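Local coordinates for arginine 3rd transport system periplasmic binding protein (Legionella pneumophila subsp. pneumophila str. Philadelphia 1, PDB 3KZG) that probably binds arginine in the periplasm and delivers it to a membrane transport system, at residues E76-M88 with M196-N209. Sequence-based numbering, arbitrary orientation.
Sequences ERKKHFIFSLPYM and MANPDQFVLIKKIN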
ATOM      1  N   GLU A  76      11.216  34.505  11.491  1.00 30.99           N
ATOM      2  CA  GLU A  76      12.302  35.456  11.291  1.00 32.53           C
ATOM      3  C   GLU A  76      12.799  35.465   9.849  1.00 31.36           C
ATOM      4  O   GLU A  76      13.050  36.524   9.279  1.00 30.58           O
ATOM      5  CB  GLU A  76      13.462  35.145  12.233  1.00 36.38           C
ATOM      6  CG  GLU A  76      13.143  35.403  13.695  1.00 43.63           C
ATOM      7  CD  GLU A  76      14.337  35.179  14.607  1.00 47.20           C
ATOM      8  OE1 GLU A  76      14.848  34.038  14.650  1.00 49.79           O
ATOM      9  OE2 GLU A  76      14.760  36.145  15.279  1.00 49.05           O
ATOM     10  N   ARG A  77      12.935  34.283   9.260  1.00 29.61           N
ATOM     11  CA  ARG A  77      13.405  34.180   7.887  1.00 29.08           C
ATOM     12  C   ARG A  77      12.336  34.570   6.865  1.00 28.53           C
ATOM     13  O   ARG A  77      12.654  35.077   5.788  1.00 27.88           O
ATOM     14  CB  ARG A  77      13.898  32.756   7.608  1.00 29.81           C
ATOM     15  CG  ARG A  77      15.116  32.350   8.433  1.00 31.97           C
ATOM     16  CD  ARG A  77      16.283  33.296   8.183  1.00 32.57           C
ATOM     17  NE  ARG A  77      17.507  32.874   8.852  1.00 34.09           N
ATOM     18  CZ  ARG A  77      18.679  33.484   8.711  1.00 34.55           C
ATOM     19  NH1 ARG A  77      18.782  34.547   7.926  1.00 34.67           N
ATOM     20  NH2 ARG A  77      19.752  33.024   9.337  1.00 33.86           N
ATOM     21  N   LYS A  78      11.069  34.347   7.197  1.00 28.91           N
ATOM     22  CA  LYS A  78       9.997  34.685   6.270  1.00 31.07           C
ATOM     23  C   LYS A  78       9.837  36.189   6.071  1.00 31.82           C
ATOM     24  O   LYS A  78       9.036  36.632   5.250  1.00 30.66           O
ATOM     25  CB  LYS A  78       8.675  34.061   6.727  1.00 31.59           C
ATOM     26  CG  LYS A  78       8.644  32.548   6.556  1.00 33.96           C
ATOM     27  CD  LYS A  78       7.238  31.964   6.651  1.00 35.86           C
ATOM     28  CE  LYS A  78       6.675  32.028   8.059  1.00 37.50           C
ATOM     29  NZ  LYS A  78       5.389  31.272   8.148  1.00 37.68           N
ATOM     30  N   LYS A  79      10.615  36.972   6.810  1.00 34.34           N
ATOM     31  CA  LYS A  79      10.561  38.426   6.696  1.00 35.97           C
ATOM     32  C   LYS A  79      11.398  38.925   5.523  1.00 35.57           C
ATOM     33  O   LYS A  79      11.253  40.065   5.088  1.00 36.03           O
ATOM     34  CB  LYS A  79      11.044  39.074   7.996  1.00 37.68           C
ATOM     35  CG  LYS A  79      10.212  38.681   9.205  1.00 39.76           C
ATOM     36  CD  LYS A  79      10.683  39.368  10.474  1.00 41.43           C
ATOM     37  CE  LYS A  79       9.813  38.963  11.650  1.00 42.36           C
ATOM     38  NZ  LYS A  79      10.238  39.616  12.913  1.00 43.85           N
ATOM     39  N   HIS A  80      12.267  38.064   5.004  1.00 35.42           N
ATOM     40  CA  HIS A  80      13.123  38.435   3.882  1.00 35.63           C
ATOM     41  C   HIS A  80      13.096  37.400   2.773  1.00 33.02           C
ATOM     42  O   HIS A  80      13.570  37.654   1.667  1.00 33.85           O
ATOM     43  CB  HIS A  80      14.560  38.625   4.369  1.00 39.84           C
ATOM     44  CG  HIS A  80      14.720  39.768   5.319  1.00 44.70           C
ATOM     45  ND1 HIS A  80      14.754  41.081   4.902  1.00 46.71           N
ATOM     46  CD2 HIS A  80      14.790  39.801   6.671  1.00 46.78           C
ATOM     47  CE1 HIS A  80      14.835  41.873   5.957  1.00 48.23           C
ATOM     48  NE2 HIS A  80      14.857  41.121   7.043  1.00 48.01           N
ATOM     49  N   PHE A  81      12.540  36.231   3.072  1.00 30.32           N
ATOM     50  CA  PHE A  81      12.470  35.155   2.094  1.00 26.44           C
ATOM     51  C   PHE A  81      11.143  34.421   2.122  1.00 24.38           C
ATOM     52  O   PHE A  81      10.407  34.462   3.110  1.00 22.61           O
ATOM     53  CB  PHE A  81      13.566  34.124   2.362  1.00 26.78           C
ATOM     54  CG  PHE A  81      14.952  34.683   2.327  1.00 26.53           C
ATOM     55  CD1 PHE A  81      15.554  35.013   1.117  1.00 25.78           C
ATOM     56  CD2 PHE A  81      15.662  34.877   3.505  1.00 27.20           C
ATOM     57  CE1 PHE A  81      16.846  35.527   1.085  1.00 26.76           C
ATOM     58  CE2 PHE A  81      16.955  35.389   3.483  1.00 25.98           C
ATOM     59  CZ  PHE A  81      17.547  35.714   2.271  1.00 25.94           C
ATOM     60  N   ILE A  82      10.849  33.739   1.023  1.00 23.01           N
ATOM     61  CA  ILE A  82       9.649  32.935   0.945  1.00 23.13           C
ATOM     62  C   ILE A  82      10.124  31.493   0.855  1.00 21.96           C
ATOM     63  O   ILE A  82      11.250  31.217   0.411  1.00 22.10           O
ATOM     64  CB  ILE A  82       8.762  33.296  -0.275  1.00 22.24           C
ATOM     65  CG1 ILE A  82       9.561  33.179  -1.575  1.00 23.79           C
ATOM     66  CG2 ILE A  82       8.198  34.701  -0.091  1.00 23.53           C
ATOM     67  CD1 ILE A  82       8.730  33.405  -2.825  1.00 21.33           C
ATOM     68  N   PHE A  83       9.268  30.578   1.296  1.00 19.62           N
ATOM     69  CA  PHE A  83       9.593  29.160   1.302  1.00 17.21           C
ATOM     70  C   PHE A  83       8.614  28.331   0.482  1.00 16.57           C
ATOM     71  O   PHE A  83       7.472  28.732   0.252  1.00 16.21           O
ATOM     72  CB  PHE A  83       9.591  28.651   2.743  1.00 16.42           C
ATOM     73  CG  PHE A  83      10.696  29.213   3.587  1.00 14.80           C
ATOM     74  CD1 PHE A  83      11.965  28.643   3.562  1.00 16.44           C
ATOM     75  CD2 PHE A  83      10.469  30.307   4.415  1.00 14.85           C
ATOM     76  CE1 PHE A  83      12.991  29.152   4.359  1.00 17.81           C
ATOM     77  CE2 PHE A  83      11.487  30.822   5.212  1.00 18.15           C
ATOM     78  CZ  PHE A  83      12.752  30.242   5.185  1.00 17.43           C
ATOM     79  N   SER A  84       9.073  27.173   0.033  1.00 13.37           N
ATOM     80  CA  SER A  84       8.221  26.270  -0.713  1.00 12.76           C
ATOM     81  C   SER A  84       7.528  25.463   0.371  1.00 12.22           C
ATOM     82  O   SER A  84       7.733  25.703   1.564  1.00 12.66           O
ATOM     83  CB  SER A  84       9.060  25.314  -1.553  1.00 12.61           C
ATOM     84  OG  SER A  84       9.793  24.455  -0.697  1.00 12.40           O
ATOM     85  N   LEU A  85       6.710  24.502  -0.036  1.00 12.26           N
ATOM     86  CA  LEU A  85       6.075  23.643   0.948  1.00 12.79           C
ATOM     87  C   LEU A  85       7.242  22.901   1.599  1.00 12.72           C
ATOM     88  O   LEU A  85       8.244  22.607   0.939  1.00 13.75           O
ATOM     89  CB  LEU A  85       5.153  22.633   0.262  1.00 13.46           C
ATOM     90  CG  LEU A  85       4.022  23.207  -0.597  1.00 14.86           C
ATOM     91  CD1 LEU A  85       3.280  22.074  -1.305  1.00 13.56           C
ATOM     92  CD2 LEU A  85       3.083  24.012   0.283  1.00 12.55           C
ATOM     93  N   PRO A  86       7.148  22.614   2.901  1.00 11.99           N
ATOM     94  CA  PRO A  86       8.260  21.893   3.528  1.00 12.16           C
ATOM     95  C   PRO A  86       8.299  20.491   2.925  1.00 13.01           C
ATOM     96  O   PRO A  86       7.251  19.935   2.587  1.00 14.51           O
ATOM     97  CB  PRO A  86       7.881  21.893   5.006  1.00  9.43           C
ATOM     98  CG  PRO A  86       6.371  21.868   4.961  1.00 12.22           C
ATOM     99  CD  PRO A  86       6.043  22.837   3.852  1.00 11.83           C
ATOM    100  N   TYR A  87       9.495  19.931   2.759  1.00 12.95           N
ATOM    101  CA  TYR A  87       9.624  18.589   2.190  1.00 13.46           C
ATOM    102  C   TYR A  87      10.012  17.590   3.258  1.00 14.33           C
ATOM    103  O   TYR A  87      10.222  16.414   2.970  1.00 15.84           O
ATOM    104  CB  TYR A  87      10.680  18.563   1.077  1.00 14.46           C
ATOM    105  CG  TYR A  87      12.055  19.087   1.471  1.00 15.06           C
ATOM    106  CD1 TYR A  87      12.953  18.307   2.205  1.00 15.58           C
ATOM    107  CD2 TYR A  87      12.464  20.361   1.078  1.00 16.00           C
ATOM    108  CE1 TYR A  87      14.236  18.795   2.532  1.00 15.53           C
ATOM    109  CE2 TYR A  87      13.731  20.849   1.399  1.00 13.13           C
ATOM    110  CZ  TYR A  87      14.609  20.073   2.118  1.00 14.47           C
ATOM    111  OH  TYR A  87      15.863  20.579   2.421  1.00 13.78           O
HETATM  112  N   MSE A  88      10.103  18.059   4.495  1.00 14.69           N
HETATM  113  CA  MSE A  88      10.504  17.195   5.593  1.00 16.49           C
HETATM  114  C   MSE A  88      10.302  17.911   6.926  1.00 15.88           C
HETATM  115  O   MSE A  88      10.474  19.132   7.021  1.00 16.44           O
HETATM  116  CB  MSE A  88      11.981  16.819   5.411  1.00 21.69           C
HETATM  117  CG  MSE A  88      12.574  15.914   6.471  1.00 29.57           C
HETATM  118 SE   MSE A  88      14.367  15.331   5.982  1.00 41.78          SE
HETATM  119  CE  MSE A  88      14.791  14.306   7.578  1.00 34.41           C
HETATM  120  N   MSE A 196      14.159  27.674  -0.174  1.00 18.83           N
HETATM  121  CA  MSE A 196      14.036  29.111   0.045  1.00 19.21           C
HETATM  122  C   MSE A 196      14.301  29.954  -1.198  1.00 19.18           C
HETATM  123  O   MSE A 196      15.093  29.586  -2.063  1.00 17.45           O
HETATM  124  CB  MSE A 196      14.993  29.507   1.165  1.00 23.99           C
HETATM  125  CG  MSE A 196      14.750  30.852   1.808  1.00 28.68           C
HETATM  126 SE   MSE A 196      15.944  31.028   3.318  1.00 39.79          SE
HETATM  127  CE  MSE A 196      17.621  31.194   2.319  1.00 32.34           C
ATOM    128  N   ALA A 197      13.619  31.088  -1.288  1.00 19.48           N
ATOM    129  CA  ALA A 197      13.790  31.967  -2.431  1.00 20.21           C
ATOM    130  C   ALA A 197      13.459  33.399  -2.053  1.00 20.48           C
ATOM    131  O   ALA A 197      12.978  33.662  -0.947  1.00 21.73           O
ATOM    132  CB  ALA A 197      12.900  31.502  -3.578  1.00 18.87           C
ATOM    133  N   ASN A 198      13.743  34.329  -2.961  1.00 21.23           N
ATOM    134  CA  ASN A 198      13.445  35.734  -2.717  1.00 22.10           C
ATOM    135  C   ASN A 198      11.940  35.924  -2.931  1.00 22.50           C
ATOM    136  O   ASN A 198      11.330  35.221  -3.733  1.00 23.83           O
ATOM    137  CB  ASN A 198      14.257  36.622  -3.671  1.00 21.79           C
ATOM    138  CG  ASN A 198      15.748  36.610  -3.353  1.00 21.06           C
ATOM    139  OD1 ASN A 198      16.576  36.250  -4.192  1.00 23.46           O
ATOM    140  ND2 ASN A 198      16.091  37.000  -2.131  1.00 19.98           N
ATOM    141  N   PRO A 199      11.322  36.870  -2.209  1.00 23.99           N
ATOM    142  CA  PRO A 199       9.883  37.134  -2.324  1.00 24.61           C
ATOM    143  C   PRO A 199       9.307  37.264  -3.734  1.00 25.69           C
ATOM    144  O   PRO A 199       8.163  36.860  -3.978  1.00 25.71           O
ATOM    145  CB  PRO A 199       9.706  38.412  -1.508  1.00 25.24           C
ATOM    146  CG  PRO A 199      10.726  38.249  -0.430  1.00 24.76           C
ATOM    147  CD  PRO A 199      11.935  37.768  -1.214  1.00 24.20           C
ATOM    148  N   ASP A 200      10.080  37.818  -4.661  1.00 24.09           N
ATOM    149  CA  ASP A 200       9.581  37.994  -6.020  1.00 24.35           C
ATOM    150  C   ASP A 200       9.641  36.745  -6.888  1.00 23.24           C
ATOM    151  O   ASP A 200       9.355  36.805  -8.083  1.00 23.95           O
ATOM    152  CB  ASP A 200      10.327  39.134  -6.726  1.00 25.86           C
ATOM    153  CG  ASP A 200      11.824  38.910  -6.785  1.00 27.75           C
ATOM    154  OD1 ASP A 200      12.266  37.743  -6.754  1.00 28.04           O
ATOM    155  OD2 ASP A 200      12.563  39.910  -6.885  1.00 30.90           O
ATOM    156  N   GLN A 201       9.996  35.612  -6.296  1.00 22.00           N
ATOM    157  CA  GLN A 201      10.087  34.376  -7.061  1.00 19.79           C
ATOM    158  C   GLN A 201       8.906  33.452  -6.766  1.00 20.37           C
ATOM    159  O   GLN A 201       9.009  32.234  -6.912  1.00 17.51           O
ATOM    160  CB  GLN A 201      11.403  33.659  -6.747  1.00 19.91           C
ATOM    161  CG  GLN A 201      12.656  34.516  -6.963  1.00 19.53           C
ATOM    162  CD  GLN A 201      13.936  33.715  -6.821  1.00 18.21           C
ATOM    163  OE1 GLN A 201      14.272  32.901  -7.687  1.00 19.10           O
ATOM    164  NE2 GLN A 201      14.646  33.925  -5.719  1.00 14.93           N
ATOM    165  N   PHE A 202       7.784  34.041  -6.367  1.00 19.15           N
ATOM    166  CA  PHE A 202       6.591  33.273  -6.046  1.00 20.69           C
ATOM    167  C   PHE A 202       6.085  32.394  -7.189  1.00 21.03           C
ATOM    168  O   PHE A 202       5.487  31.345  -6.947  1.00 21.20           O
ATOM    169  CB  PHE A 202       5.477  34.206  -5.546  1.00 22.84           C
ATOM    170  CG  PHE A 202       5.084  35.279  -6.525  1.00 25.98           C
ATOM    171  CD1 PHE A 202       4.225  34.994  -7.586  1.00 25.91           C
ATOM    172  CD2 PHE A 202       5.563  36.576  -6.381  1.00 25.72           C
ATOM    173  CE1 PHE A 202       3.846  35.991  -8.483  1.00 27.70           C
ATOM    174  CE2 PHE A 202       5.191  37.580  -7.275  1.00 27.91           C
ATOM    175  CZ  PHE A 202       4.331  37.287  -8.327  1.00 26.67           C
ATOM    176  N   VAL A 203       6.330  32.793  -8.435  1.00 20.67           N
ATOM    177  CA  VAL A 203       5.871  31.971  -9.544  1.00 19.90           C
ATOM    178  C   VAL A 203       6.654  30.660  -9.563  1.00 21.33           C
ATOM    179  O   VAL A 203       6.072  29.584  -9.729  1.00 19.04           O
ATOM    180  CB  VAL A 203       6.038  32.682 -10.903  1.00 22.24           C
ATOM    181  CG1 VAL A 203       5.740  31.707 -12.037  1.00 21.07           C
ATOM    182  CG2 VAL A 203       5.095  33.883 -10.986  1.00 21.98           C
ATOM    183  N   LEU A 204       7.970  30.751  -9.385  1.00 18.97           N
ATOM    184  CA  LEU A 204       8.815  29.562  -9.378  1.00 18.13           C
ATOM    185  C   LEU A 204       8.498  28.666  -8.178  1.00 17.41           C
ATOM    186  O   LEU A 204       8.420  27.441  -8.304  1.00 18.11           O
ATOM    187  CB  LEU A 204      10.299  29.961  -9.354  1.00 18.19           C
ATOM    188  CG  LEU A 204      11.339  28.838  -9.244  1.00 16.41           C
ATOM    189  CD1 LEU A 204      11.165  27.848 -10.384  1.00 17.49           C
ATOM    190  CD2 LEU A 204      12.739  29.439  -9.261  1.00 15.66           C
ATOM    191  N   ILE A 205       8.322  29.282  -7.016  1.00 16.00           N
ATOM    192  CA  ILE A 205       8.008  28.540  -5.803  1.00 16.48           C
ATOM    193  C   ILE A 205       6.690  27.768  -5.967  1.00 16.68           C
ATOM    194  O   ILE A 205       6.576  26.609  -5.545  1.00 15.47           O
ATOM    195  CB  ILE A 205       7.926  29.503  -4.595  1.00 15.86           C
ATOM    196  CG1 ILE A 205       9.334  30.005  -4.250  1.00 17.78           C
ATOM    197  CG2 ILE A 205       7.309  28.808  -3.391  1.00 16.71           C
ATOM    198  CD1 ILE A 205      10.303  28.894  -3.824  1.00 17.86           C
ATOM    199  N   LYS A 206       5.703  28.408  -6.592  1.00 15.99           N
ATOM    200  CA  LYS A 206       4.411  27.771  -6.817  1.00 16.13           C
ATOM    201  C   LYS A 206       4.518  26.547  -7.716  1.00 17.39           C
ATOM    202  O   LYS A 206       3.839  25.544  -7.488  1.00 15.60           O
ATOM    203  CB  LYS A 206       3.413  28.780  -7.392  1.00 16.84           C
ATOM    204  CG  LYS A 206       2.867  29.719  -6.324  1.00 20.12           C
ATOM    205  CD  LYS A 206       1.896  30.747  -6.891  1.00 23.97           C
ATOM    206  CE  LYS A 206       1.437  31.702  -5.793  1.00 23.37           C
ATOM    207  NZ  LYS A 206       0.550  32.776  -6.307  1.00 25.79           N
ATOM    208  N   LYS A 207       5.369  26.624  -8.736  1.00 15.34           N
ATOM    209  CA  LYS A 207       5.564  25.491  -9.637  1.00 16.42           C
ATOM    210  C   LYS A 207       6.262  24.360  -8.864  1.00 14.47           C
ATOM    211  O   LYS A 207       5.973  23.182  -9.065  1.00 13.30           O
ATOM    212  CB  LYS A 207       6.407  25.921 -10.850  1.00 20.97           C
ATOM    213  CG  LYS A 207       5.700  26.935 -11.766  1.00 25.21           C
ATOM    214  CD  LYS A 207       6.604  27.470 -12.881  1.00 29.06           C
ATOM    215  CE  LYS A 207       7.674  28.412 -12.333  1.00 32.60           C
ATOM    216  NZ  LYS A 207       8.448  29.128 -13.405  1.00 32.73           N
ATOM    217  N   ILE A 208       7.179  24.725  -7.971  1.00 14.80           N
ATOM    218  CA  ILE A 208       7.887  23.731  -7.169  1.00 14.65           C
ATOM    219  C   ILE A 208       6.935  23.057  -6.172  1.00 13.17           C
ATOM    220  O   ILE A 208       7.090  21.878  -5.856  1.00 14.84           O
ATOM    221  CB  ILE A 208       9.070  24.373  -6.407  1.00 13.37           C
ATOM    222  CG1 ILE A 208      10.158  24.791  -7.400  1.00 14.07           C
ATOM    223  CG2 ILE A 208       9.632  23.396  -5.371  1.00 16.60           C
ATOM    224  CD1 ILE A 208      11.273  25.605  -6.782  1.00 12.17           C
ATOM    225  N   ASN A 209       5.952  23.801  -5.678  1.00 13.58           N
ATOM    226  CA  ASN A 209       4.999  23.227  -4.739  1.00 12.99           C
ATOM    227  C   ASN A 209       4.172  22.150  -5.440  1.00 13.61           C
ATOM    228  O   ASN A 209       3.982  21.054  -4.901  1.00 13.70           O
ATOM    229  CB  ASN A 209       4.089  24.314  -4.154  1.00 13.36           C
ATOM    230  CG  ASN A 209       4.824  25.228  -3.189  1.00 12.99           C
ATOM    231  OD1 ASN A 209       5.921  24.900  -2.726  1.00 14.76           O
ATOM    232  ND2 ASN A 209       4.225  26.376  -2.875  1.00 10.48           N
TER
HETATM  233  O   HOH W   1       5.061  28.113  -0.556  1.00 13.10           O
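Ile-82 and Ala-197 exchange two backbone hydrogen bonds, Ile-82 N to Ala-197 O and Ala-197 N to Ile-82 O, both 2.9 Å, making a short antiparallel ladder. On the ladder face that carries Phe-83 and Met-196, the selenomethionine side chain runs between two aromatic rings. Its CG lies 3.5 Å from Phe-81 CB, and a bend at the last torsion (chi3 70°) sets CE squarely over the Phe-81 ring, 4.2 Å from its centroid. SE meets the Phe-81 and Phe-83 rings obliquely, a double Met-aromatic contact, and Leu-59 of helix 55-60 also touches both Phe-81 and Met-196. Ile-82 serves the other face: CG1, tucked between backbone N and carbonyl carbon (chi1 56°), carries CD1 against the first turn of helix 202-217, 3.7 Å from Ile-205 CG1. One helical turn on, Asn-209 OD1 accepts a hydrogen bond from Leu-85 N (2.8 Å), the donor standing well above the amide plane, while Leu-85 CG packs against the same amide. Asn-209 ND2 reaches Phe-83 O through a water. Backbone bonding of Ser-84 with Ile-195 carries the pairing on; Ile-82 supplies the apolar seat on the helix, and Asn-209 adds one direct and one water-mediated polar link, which would fix how its amide is turned.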